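Local coordinates for protein BIFUNCTIONAL PROTEIN Proline utilization A (PutA) (Corynebacterium freiburgense, PDB 5UX5) that catalyses the two-step oxidation of proline to glutamate, joining an FAD-dependent proline dehydrogenase to an NAD-dependent aldehyde dehydrogenase in one polypeptide, at residues 214-219 and 227-232; 208-213 and 247-252; 176-181 and 221-226. One frame throughout, in Å; residues are numbered along the deposited sequence.

Interaction 1 of 3, residues 214-219 and 227-232; sequences RPLYRL and PFINLD. With FAD (flavin-adenine dinucleotide), chain E.
The hydroxyl of Y217 ends among aliphatic carbons of the strand: Y217 OH lies 3.5 Å from L231 CG, with both methyls of that leucine close by, and 3.6 Å from I229 CG2. These are van der Waals contacts, and no hydrogen bond spans the two segments. Helix 202-221 and strand 228-232 run roughly antiparallel, their short segments 9.2 Å apart at closest approach and inclined at 146°. I229 fills the space between them. It is the strand residue whose CB points at the helix, and its two arms divide the work. The ethyl arm lays I229 CD1 over one face of the phenol, 3.9 Å from the centroid of the Y217 ring and 19° off the normal, a CH-pi contact displaced toward the rim. The CG2 branch sits beside the hydroxyl end of the same ring, 3.7 Å from Y217 CZ. CG1 is turned beside the backbone N and away from the carbonyl (chi1 -64°), and with chi2 extended the terminal methyl is carried on to the helix. There I229 CD1 also meets L216 end to end, 3.9 Å from L216 CG, and comes within 3.6 Å of the backbone L216 O. L231 instead crosses the tyrosine at about a right angle. M175 and L178 of helix 164-178 flank L216, while L249 of helix 239-251 packs on Y217. N230 projects from the other face of the strand, and beyond it D232 OD1 stands 3.7 Å from FAD O4. The apolar face of the strand thus packs on the helix before it, the alpha-to-beta half of a beta-alpha-beta crossover in the proline dehydrogenase (beta/alpha)8 barrel.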
loop_
_atom_site.group_PDB
_atom_site.type_symbol
_atom_site.label_atom_id
_atom_site.label_comp_id
_atom_site.label_asym_id
_atom_site.label_seq_id
_atom_site.Cartn_x
_atom_site.Cartn_y
_atom_site.Cartn_z
ATOM N N ARG A 214 16.782 26.945 6.931
ATOM C CA ARG A 214 17.462 28.096 7.528
ATOM C C ARG A 214 17.872 29.162 6.509
ATOM O O ARG A 214 17.646 30.349 6.786
ATOM C CB ARG A 214 18.679 27.623 8.338
ATOM C CG ARG A 214 18.350 26.972 9.665
ATOM C CD ARG A 214 19.602 26.528 10.390
ATOM N NE ARG A 214 19.300 25.667 11.522
ATOM C CZ ARG A 214 19.567 24.363 11.542
ATOM N NH1 ARG A 214 20.166 23.804 10.501
ATOM N NH2 ARG A 214 19.239 23.617 12.591
ATOM N N PRO A 215 18.424 28.842 5.337
ATOM C CA PRO A 215 18.674 29.922 4.364
ATOM C C PRO A 215 17.425 30.707 4.031
ATOM O O PRO A 215 17.510 31.919 3.809
ATOM C CB PRO A 215 19.222 29.193 3.128
ATOM C CG PRO A 215 19.538 27.817 3.561
ATOM C CD PRO A 215 19.070 27.573 4.950
ATOM N N LEU A 216 16.262 30.048 3.985
ATOM C CA LEU A 216 15.020 30.752 3.664
ATOM C C LEU A 216 14.609 31.717 4.775
ATOM O O LEU A 216 14.133 32.824 4.500
ATOM C CB LEU A 216 13.897 29.754 3.413
ATOM C CG LEU A 216 12.568 30.478 3.231
ATOM C CD1 LEU A 216 12.527 31.121 1.851
ATOM C CD2 LEU A 216 11.376 29.587 3.485
ATOM N N TYR A 217 14.745 31.302 6.036
ATOM C CA TYR A 217 14.355 32.168 7.142
ATOM C C TYR A 217 15.350 33.305 7.340
ATOM O O TYR A 217 14.963 34.405 7.732
ATOM C CB TYR A 217 14.206 31.340 8.419
ATOM C CG TYR A 217 12.944 30.496 8.477
ATOM C CD1 TYR A 217 12.867 29.264 7.820
ATOM C CD2 TYR A 217 11.834 30.923 9.196
ATOM C CE1 TYR A 217 11.727 28.493 7.868
ATOM C CE2 TYR A 217 10.696 30.163 9.254
ATOM C CZ TYR A 217 10.643 28.942 8.588
ATOM O OH TYR A 217 9.496 28.183 8.646
ATOM N N ARG A 218 16.623 33.069 7.041
ATOM C CA ARG A 218 17.601 34.144 7.067
ATOM C C ARG A 218 17.212 35.240 6.099
ATOM O O ARG A 218 17.449 36.429 6.370
ATOM C CB ARG A 218 18.970 33.596 6.705
ATOM C CG ARG A 218 19.589 32.875 7.825
ATOM C CD ARG A 218 20.830 32.227 7.409
ATOM N NE ARG A 218 21.172 31.237 8.404
ATOM C CZ ARG A 218 21.853 30.144 8.122
ATOM N NH1 ARG A 218 22.253 29.951 6.873
ATOM N NH2 ARG A 218 22.122 29.253 9.074
ATOM N N LEU A 219 16.685 34.850 4.926
ATOM C CA LEU A 219 16.267 35.853 3.953
ATOM C C LEU A 219 15.184 36.762 4.506
ATOM O O LEU A 219 15.152 37.954 4.173
ATOM C CB LEU A 219 15.775 35.203 2.671
ATOM C CG LEU A 219 16.797 34.538 1.756
ATOM C CD1 LEU A 219 16.060 34.168 0.501
ATOM C CD2 LEU A 219 17.979 35.432 1.425
ATOM N N PRO A 227 9.741 39.975 6.265
ATOM C CA PRO A 227 8.613 39.289 5.628
ATOM C C PRO A 227 8.274 38.004 6.380
ATOM O O PRO A 227 9.036 37.521 7.217
ATOM C CB PRO A 227 9.120 39.016 4.214
ATOM C CG PRO A 227 10.639 39.061 4.329
ATOM C CD PRO A 227 10.965 39.978 5.444
ATOM N N PHE A 228 7.123 37.427 6.027
ATOM C CA PHE A 228 6.452 36.362 6.774
ATOM C C PHE A 228 6.524 35.025 6.037
ATOM O O PHE A 228 6.159 34.938 4.854
ATOM C CB PHE A 228 4.988 36.745 6.992
ATOM C CG PHE A 228 4.253 35.867 7.947
ATOM C CD1 PHE A 228 4.268 36.127 9.307
ATOM C CD2 PHE A 228 3.502 34.791 7.473
ATOM C CE1 PHE A 228 3.576 35.321 10.180
ATOM C CE2 PHE A 228 2.808 33.969 8.340
ATOM C CZ PHE A 228 2.833 34.241 9.693
ATOM N N ILE A 229 6.958 33.984 6.750
ATOM C CA ILE A 229 7.026 32.615 6.245
ATOM C C ILE A 229 5.998 31.772 6.984
ATOM O O ILE A 229 5.990 31.726 8.223
ATOM C CB ILE A 229 8.437 32.016 6.414
ATOM C CG1 ILE A 229 9.450 32.782 5.565
ATOM C CG2 ILE A 229 8.451 30.528 6.105
ATOM C CD1 ILE A 229 10.860 32.578 5.998
ATOM N N ASN A 230 5.137 31.101 6.226
ATOM C CA ASN A 230 4.136 30.215 6.794
ATOM C C ASN A 230 4.412 28.780 6.377
ATOM O O ASN A 230 4.732 28.507 5.214
ATOM C CB ASN A 230 2.720 30.612 6.401
ATOM C CG ASN A 230 1.700 29.770 7.104
ATOM O OD1 ASN A 230 1.288 30.065 8.223
ATOM N ND2 ASN A 230 1.313 28.690 6.466
ATOM N N LEU A 231 4.339 27.874 7.347
ATOM C CA LEU A 231 4.471 26.451 7.088
ATOM C C LEU A 231 3.068 25.889 6.894
ATOM O O LEU A 231 2.254 25.886 7.827
ATOM C CB LEU A 231 5.222 25.750 8.223
ATOM C CG LEU A 231 6.710 26.012 8.433
ATOM C CD1 LEU A 231 7.258 25.284 9.630
ATOM C CD2 LEU A 231 7.490 25.610 7.207
ATOM N N ASP A 232 2.788 25.415 5.682
ATOM C CA ASP A 232 1.485 24.834 5.384
ATOM C C ASP A 232 1.432 23.376 5.844
ATOM O O ASP A 232 2.461 22.734 6.106
ATOM C CB ASP A 232 1.167 24.900 3.885
ATOM C CG ASP A 232 0.957 26.312 3.380
ATOM O OD1 ASP A 232 0.725 27.211 4.209
ATOM O OD2 ASP A 232 1.013 26.520 2.149
HETATM P PA FAD E . -17.065 25.696 4.431
HETATM O O1A FAD E . -18.162 25.219 3.418
HETATM O O2A FAD E . -17.476 26.306 5.688
HETATM O O5B FAD E . -16.124 24.683 4.967
HETATM C C5B FAD E . -15.789 23.553 4.182
HETATM C C4B FAD E . -14.879 22.654 4.998
HETATM O O4B FAD E . -15.618 21.865 5.885
HETATM C C3B FAD E . -14.094 21.694 4.163
HETATM O O3B FAD E . -12.955 22.205 3.565
HETATM C C2B FAD E . -13.780 20.616 5.136
HETATM O O2B FAD E . -12.591 20.856 5.797
HETATM C C1B FAD E . -14.990 20.610 6.024
HETATM N N9A FAD E . -15.932 19.550 5.694
HETATM C C8A FAD E . -16.890 19.577 4.691
HETATM N N7A FAD E . -17.557 18.406 4.672
HETATM C C5A FAD E . -17.092 17.552 5.666
HETATM C C6A FAD E . -17.427 16.255 6.100
HETATM N N6A FAD E . -18.461 15.442 5.483
HETATM N N1A FAD E . -16.751 15.725 7.132
HETATM C C2A FAD E . -15.748 16.429 7.745
HETATM N N3A FAD E . -15.399 17.692 7.344
HETATM C C4A FAD E . -16.040 18.276 6.326
HETATM N N1 FAD E . -6.373 23.905 3.709
HETATM C C2 FAD E . -5.352 23.071 4.293
HETATM O O2 FAD E . -5.658 21.760 4.574
HETATM N N3 FAD E . -4.066 23.588 4.496
HETATM C C4 FAD E . -3.753 24.913 4.191
HETATM O O4 FAD E . -2.479 25.404 4.415
HETATM C C4X FAD E . -4.843 25.837 3.737
HETATM N N5 FAD E . -4.643 27.204 3.578
HETATM C C5X FAD E . -5.699 28.045 3.199
HETATM C C6 FAD E . -5.504 29.429 3.032
HETATM C C7 FAD E . -6.573 30.230 2.648
HETATM C C7M FAD E . -6.394 31.707 2.452
HETATM C C8 FAD E . -7.821 29.697 2.450
HETATM C C8M FAD E . -8.966 30.565 2.041
HETATM C C9 FAD E . -8.020 28.333 2.611
HETATM C C9A FAD E . -6.967 27.519 2.984
HETATM N N10 FAD E . -7.217 26.126 3.157
HETATM C C10 FAD E . -6.162 25.267 3.533
HETATM C "C1'" FAD E . -8.557 25.580 2.878
HETATM C "C2'" FAD E . -9.465 25.357 4.057
HETATM O "O2'" FAD E . -8.949 24.329 4.824
HETATM C "C3'" FAD E . -10.871 25.042 3.501
HETATM O "O3'" FAD E . -10.792 23.864 2.796
HETATM C "C4'" FAD E . -11.534 26.079 2.587
HETATM O "O4'" FAD E . -11.088 27.369 2.802
HETATM C "C5'" FAD E . -13.078 26.001 2.580
HETATM O "O5'" FAD E . -13.706 25.927 3.854
HETATM P P FAD E . -14.642 27.091 4.482
HETATM O O1P FAD E . -14.339 27.566 5.954
HETATM O O2P FAD E . -14.541 28.130 3.299
HETATM O O3P FAD E . -16.165 26.794 4.016
#

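Interaction 2 of 3, residues 208-213 and 247-252; sequences LLKERL and EELLME
Helices 202-221 and 239-251 come together where K210 faces L249, their CA atoms 6.6 Å apart, and the second helix gives way to a loop by E252. K210 carries most of its side of the contact. Its aliphatic stem and L249 slide past each other in opposite directions, K210 CG lying 3.9 Å from L249 CD1. Beyond the stem the lysine bends at chi3 (-52°), which swings the ammonium over to E248 and into a salt bridge, K210 NZ to E248 OE2 at 2.5 Å. The nitrogen meets that oxygen nearly along its C-O axis, and the two side chains cross at about a right angle. E252 approaches the same lysine obliquely from beyond the helix: E252 OE2 rests 3.9 Å from K210 CD, but 4.4 Å from K210 NZ, too far for a salt bridge though its charge would probably still add to the field around the ammonium. The lysine also bridges to E207 on its own helix, while the other oxygen of E248 pairs with R244. E252 OE1 bridges to R214. A band of charged groups thus accompanies an apolar seam. L245 of helix 239-251 packs on K210, L209 and L213, and helix 271-287, the next along the barrel wall, touches E247 and M251.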
loop_
_atom_site.group_PDB
_atom_site.type_symbol
_atom_site.label_atom_id
_atom_site.label_comp_id
_atom_site.label_asym_id
_atom_site.label_seq_id
_atom_site.Cartn_x
_atom_site.Cartn_y
_atom_site.Cartn_z
ATOM N N LEU A 208 16.738 17.486 8.846
ATOM C CA LEU A 208 16.889 17.774 7.431
ATOM C C LEU A 208 16.106 19.021 7.060
ATOM O O LEU A 208 16.593 19.858 6.301
ATOM C CB LEU A 208 16.435 16.572 6.593
ATOM C CG LEU A 208 16.773 16.637 5.096
ATOM C CD1 LEU A 208 18.248 16.937 4.897
ATOM C CD2 LEU A 208 16.376 15.410 4.311
ATOM N N LEU A 209 14.895 19.162 7.584
ATOM C CA LEU A 209 14.071 20.326 7.258
ATOM C C LEU A 209 14.686 21.618 7.790
ATOM O O LEU A 209 14.684 22.650 7.103
ATOM C CB LEU A 209 12.652 20.118 7.802
ATOM C CG LEU A 209 11.819 19.080 7.027
ATOM C CD1 LEU A 209 10.821 18.454 7.956
ATOM C CD2 LEU A 209 11.124 19.680 5.804
ATOM N N LYS A 210 15.226 21.575 9.008
ATOM C CA LYS A 210 15.885 22.738 9.563
ATOM C C LYS A 210 17.143 23.070 8.778
ATOM O O LYS A 210 17.411 24.241 8.494
ATOM C CB LYS A 210 16.201 22.502 11.037
ATOM C CG LYS A 210 14.969 22.550 11.928
ATOM C CD LYS A 210 15.350 22.504 13.385
ATOM C CE LYS A 210 16.274 21.341 13.682
ATOM N NZ LYS A 210 16.545 21.192 15.150
ATOM N N GLU A 211 17.931 22.049 8.434
ATOM C CA GLU A 211 19.136 22.272 7.648
ATOM C C GLU A 211 18.811 22.923 6.309
ATOM O O GLU A 211 19.564 23.775 5.817
ATOM C CB GLU A 211 19.862 20.944 7.453
ATOM C CG GLU A 211 21.061 21.004 6.551
ATOM C CD GLU A 211 21.573 19.626 6.215
ATOM O OE1 GLU A 211 21.407 18.705 7.049
ATOM O OE2 GLU A 211 22.127 19.462 5.107
ATOM N N ARG A 212 17.682 22.563 5.718
ATOM C CA ARG A 212 17.333 23.097 4.409
ATOM C C ARG A 212 16.600 24.430 4.469
ATOM O O ARG A 212 16.730 25.227 3.530
ATOM C CB ARG A 212 16.482 22.084 3.641
ATOM C CG ARG A 212 17.272 20.893 3.167
ATOM C CD ARG A 212 16.380 19.995 2.374
ATOM N NE ARG A 212 17.100 18.897 1.758
ATOM C CZ ARG A 212 16.502 17.922 1.085
ATOM N NH1 ARG A 212 15.186 17.935 0.977
ATOM N NH2 ARG A 212 17.208 16.945 0.516
ATOM N N LEU A 213 15.837 24.697 5.539
ATOM C CA LEU A 213 14.999 25.890 5.578
ATOM C C LEU A 213 15.683 27.116 6.186
ATOM O O LEU A 213 15.217 28.237 5.949
ATOM C CB LEU A 213 13.698 25.603 6.328
ATOM C CG LEU A 213 12.601 24.935 5.502
ATOM C CD1 LEU A 213 11.492 24.500 6.422
ATOM C CD2 LEU A 213 12.084 25.917 4.476
ATOM N N GLU A 247 8.770 24.855 16.097
ATOM C CA GLU A 247 9.164 25.264 17.446
ATOM C C GLU A 247 10.665 25.180 17.659
ATOM O O GLU A 247 11.257 26.056 18.297
ATOM C CB GLU A 247 8.428 24.425 18.484
ATOM C CG GLU A 247 6.956 24.729 18.463
ATOM C CD GLU A 247 6.124 23.963 19.479
ATOM O OE1 GLU A 247 4.900 23.976 19.299
ATOM O OE2 GLU A 247 6.653 23.322 20.412
ATOM N N GLU A 248 11.311 24.160 17.122
ATOM C CA GLU A 248 12.753 24.114 17.270
ATOM C C GLU A 248 13.409 25.283 16.526
ATOM O O GLU A 248 14.227 26.019 17.098
ATOM C CB GLU A 248 13.267 22.764 16.780
ATOM C CG GLU A 248 12.945 21.627 17.720
ATOM C CD GLU A 248 13.610 20.333 17.294
ATOM O OE1 GLU A 248 13.294 19.258 17.877
ATOM O OE2 GLU A 248 14.448 20.404 16.361
ATOM N N LEU A 249 12.984 25.535 15.284
ATOM C CA LEU A 249 13.655 26.539 14.469
ATOM C C LEU A 249 13.492 27.928 15.059
ATOM O O LEU A 249 14.457 28.702 15.119
ATOM C CB LEU A 249 13.117 26.501 13.046
ATOM C CG LEU A 249 13.997 27.129 11.975
ATOM C CD1 LEU A 249 15.333 26.431 11.954
ATOM C CD2 LEU A 249 13.314 26.990 10.622
ATOM N N LEU A 250 12.299 28.240 15.548
ATOM C CA LEU A 250 12.016 29.578 16.034
ATOM C C LEU A 250 12.607 29.866 17.416
ATOM O O LEU A 250 12.485 31.001 17.890
ATOM C CB LEU A 250 10.501 29.807 16.052
ATOM C CG LEU A 250 9.849 29.968 14.681
ATOM C CD1 LEU A 250 8.417 30.468 14.806
ATOM C CD2 LEU A 250 10.683 30.924 13.831
ATOM N N MET A 251 13.213 28.883 18.088
ATOM C CA MET A 251 13.887 29.136 19.356
ATOM C C MET A 251 15.399 29.264 19.194
ATOM O O MET A 251 16.074 29.658 20.145
ATOM C CB MET A 251 13.580 28.025 20.381
ATOM C CG MET A 251 12.137 27.997 20.868
ATOM S SD MET A 251 11.565 29.565 21.539
ATOM C CE MET A 251 12.571 29.712 23.012
ATOM N N GLU A 252 15.938 28.961 18.018
ATOM C CA GLU A 252 17.359 29.154 17.768
ATOM C C GLU A 252 17.717 30.626 17.917
ATOM O O GLU A 252 16.923 31.505 17.576
ATOM C CB GLU A 252 17.707 28.647 16.373
ATOM C CG GLU A 252 17.614 27.177 16.282
ATOM C CD GLU A 252 17.840 26.643 14.885
ATOM O OE1 GLU A 252 18.358 27.387 14.016
ATOM O OE2 GLU A 252 17.477 25.464 14.664
#

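Interaction 3 of 3, residues 176-181 and 221-226; sequences ELLKNP and LQRSPH
R223 NH1 donates to the backbone oxygen of L178, with 2.7 Å between R223 NH1 and L178 O and an N-H...O angle of 135°. The acceptor sits at the edge of the guanidinium, close to its plane, but the donor stands above the carbonyl plane of L178 instead of on a lone pair. Over one face of the guanidinium lies P181 CA, about 3.7 Å above it. Two further carbonyls lie close but are not hydrogen-bonded, the angles being poor: N180 O is 3.3 Å from R223 NH1 and P181 O is 3.1 Å from R223 NH2. R223 NH2 is instead bonded to V183 O, so the arginine gathers the chain that leaves helix 164-178. A bend at chi3 (50°) brings its flat end round to these carbonyls. The two segments belong to neighbouring alpha-to-beta connections of the (beta/alpha)8 barrel, where helix 164-178 leads to strand 185-189 and helix 202-221 to strand 228-232, at the N-terminal ends of the strands. Further out, H226 ND1 donates to R223 O, 2.7 Å away and in the plane of the imidazole, tying the arginine's own backbone across the cis peptide before P225. On the other segment, N180 OD1 accepts from R182 N in an Asx turn, and N180 ND2 reaches N139. The L178 side chain packs on P227, whereas the extended K179 side chain reaches a salt bridge with E176 at the surface.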
loop_
_atom_site.group_PDB
_atom_site.type_symbol
_atom_site.label_atom_id
_atom_site.label_comp_id
_atom_site.label_asym_id
_atom_site.label_seq_id
_atom_site.Cartn_x
_atom_site.Cartn_y
_atom_site.Cartn_z
ATOM N N GLU A 176 13.818 32.813 -3.822
ATOM C CA GLU A 176 13.931 33.938 -4.753
ATOM C C GLU A 176 12.789 34.936 -4.578
ATOM O O GLU A 176 13.011 36.150 -4.652
ATOM C CB GLU A 176 13.991 33.436 -6.195
ATOM C CG GLU A 176 15.283 32.696 -6.545
ATOM C CD GLU A 176 16.555 33.506 -6.274
ATOM O OE1 GLU A 176 16.557 34.749 -6.477
ATOM O OE2 GLU A 176 17.558 32.874 -5.858
ATOM N N LEU A 177 11.564 34.450 -4.328
ATOM C CA LEU A 177 10.429 35.349 -4.119
ATOM C C LEU A 177 10.585 36.161 -2.836
ATOM O O LEU A 177 10.197 37.337 -2.788
ATOM C CB LEU A 177 9.136 34.548 -4.078
ATOM C CG LEU A 177 8.647 33.836 -5.336
ATOM C CD1 LEU A 177 7.861 32.634 -4.869
ATOM C CD2 LEU A 177 7.786 34.719 -6.189
ATOM N N LEU A 178 11.151 35.554 -1.784
ATOM C CA LEU A 178 11.424 36.278 -0.544
ATOM C C LEU A 178 12.540 37.317 -0.711
ATOM O O LEU A 178 12.681 38.202 0.140
ATOM C CB LEU A 178 11.766 35.281 0.563
ATOM C CG LEU A 178 11.379 35.653 1.989
ATOM C CD1 LEU A 178 9.918 36.030 2.031
ATOM C CD2 LEU A 178 11.644 34.474 2.894
ATOM N N LYS A 179 13.329 37.234 -1.789
ATOM C CA LYS A 179 14.213 38.319 -2.193
ATOM C C LYS A 179 13.482 39.442 -2.906
ATOM O O LYS A 179 14.084 40.494 -3.132
ATOM C CB LYS A 179 15.319 37.823 -3.132
ATOM C CG LYS A 179 16.395 36.961 -2.507
ATOM C CD LYS A 179 17.212 36.261 -3.589
ATOM C CE LYS A 179 18.593 35.854 -3.104
ATOM N NZ LYS A 179 19.261 35.009 -4.121
ATOM N N ASN A 180 12.231 39.245 -3.304
ATOM C CA ASN A 180 11.484 40.312 -3.968
ATOM C C ASN A 180 10.896 41.250 -2.919
ATOM O O ASN A 180 10.119 40.801 -2.063
ATOM C CB ASN A 180 10.387 39.719 -4.849
ATOM C CG ASN A 180 9.620 40.768 -5.641
ATOM O OD1 ASN A 180 9.696 41.962 -5.373
ATOM N ND2 ASN A 180 8.883 40.313 -6.633
ATOM N N PRO A 181 11.245 42.538 -2.928
ATOM C CA PRO A 181 10.785 43.433 -1.848
ATOM C C PRO A 181 9.286 43.674 -1.828
ATOM O O PRO A 181 8.763 44.032 -0.775
ATOM C CB PRO A 181 11.538 44.732 -2.126
ATOM C CG PRO A 181 11.772 44.685 -3.604
ATOM C CD PRO A 181 12.036 43.252 -3.933
ATOM N N LEU A 221 15.095 37.590 7.691
ATOM C CA LEU A 221 15.786 38.442 8.652
ATOM C C LEU A 221 16.585 39.559 7.988
ATOM O O LEU A 221 16.931 40.529 8.665
ATOM C CB LEU A 221 16.746 37.621 9.518
ATOM C CG LEU A 221 16.281 36.529 10.474
ATOM C CD1 LEU A 221 17.491 35.833 11.090
ATOM C CD2 LEU A 221 15.382 37.103 11.560
ATOM N N GLN A 222 16.947 39.418 6.707
ATOM C CA GLN A 222 17.752 40.439 6.040
ATOM C C GLN A 222 16.924 41.634 5.583
ATOM O O GLN A 222 17.502 42.648 5.180
ATOM C CB GLN A 222 18.538 39.801 4.877
ATOM C CG GLN A 222 18.581 40.526 3.519
ATOM C CD GLN A 222 19.048 39.600 2.375
ATOM O OE1 GLN A 222 19.962 38.780 2.548
ATOM N NE2 GLN A 222 18.402 39.720 1.212
ATOM N N ARG A 223 15.597 41.566 5.674
ATOM C CA ARG A 223 14.748 42.700 5.344
ATOM C C ARG A 223 14.027 43.205 6.583
ATOM O O ARG A 223 13.636 42.419 7.448
ATOM C CB ARG A 223 13.714 42.347 4.267
ATOM C CG ARG A 223 14.311 42.013 2.940
ATOM C CD ARG A 223 13.331 41.293 2.079
ATOM N NE ARG A 223 12.036 41.965 1.994
ATOM C CZ ARG A 223 10.959 41.381 1.476
ATOM N NH1 ARG A 223 11.050 40.145 1.018
ATOM N NH2 ARG A 223 9.801 42.013 1.408
ATOM N N SER A 224 13.836 44.523 6.643
ATOM C CA SER A 224 13.007 45.146 7.683
ATOM C C SER A 224 11.989 46.149 7.106
ATOM O O SER A 224 12.358 47.118 6.421
ATOM C CB SER A 224 13.878 45.809 8.748
ATOM O OG SER A 224 14.567 44.837 9.518
ATOM N N PRO A 225 10.703 45.915 7.386
ATOM C CA PRO A 225 10.328 44.787 8.254
ATOM C C PRO A 225 10.478 43.380 7.636
ATOM O O PRO A 225 10.435 43.176 6.413
ATOM C CB PRO A 225 8.850 45.072 8.592
ATOM C CG PRO A 225 8.357 45.980 7.507
ATOM C CD PRO A 225 9.552 46.743 6.983
ATOM N N HIS A 226 10.689 42.435 8.549
ATOM C CA HIS A 226 10.817 41.034 8.200
ATOM C C HIS A 226 9.582 40.573 7.440
ATOM O O HIS A 226 8.460 40.740 7.936
ATOM C CB HIS A 226 10.960 40.178 9.458
ATOM C CG HIS A 226 12.203 40.426 10.252
ATOM N ND1 HIS A 226 13.332 41.014 9.718
ATOM C CD2 HIS A 226 12.507 40.127 11.539
ATOM C CE1 HIS A 226 14.271 41.084 10.644
ATOM N NE2 HIS A 226 13.796 40.553 11.759
#

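Interactions 1 and 2 share helix 202-221, and interaction 3 uses the loop that follows it, so all three involve that helix, the loop after it or strand 228-232. Interaction 1 is the buried, apolar one, between helix and strand. Interaction 2 joins adjacent outer helices, mixing an apolar stem with paired charges; it touches interaction 1 through a salt bridge and apolar packing between their segments. Interaction 3, partly exposed, depends on an arginine bonding to backbone oxygen, and meets interaction 1 where its helix-end leucine packs on I229. Interactions 2 and 3 do not touch, their centres being about 18 Å apart.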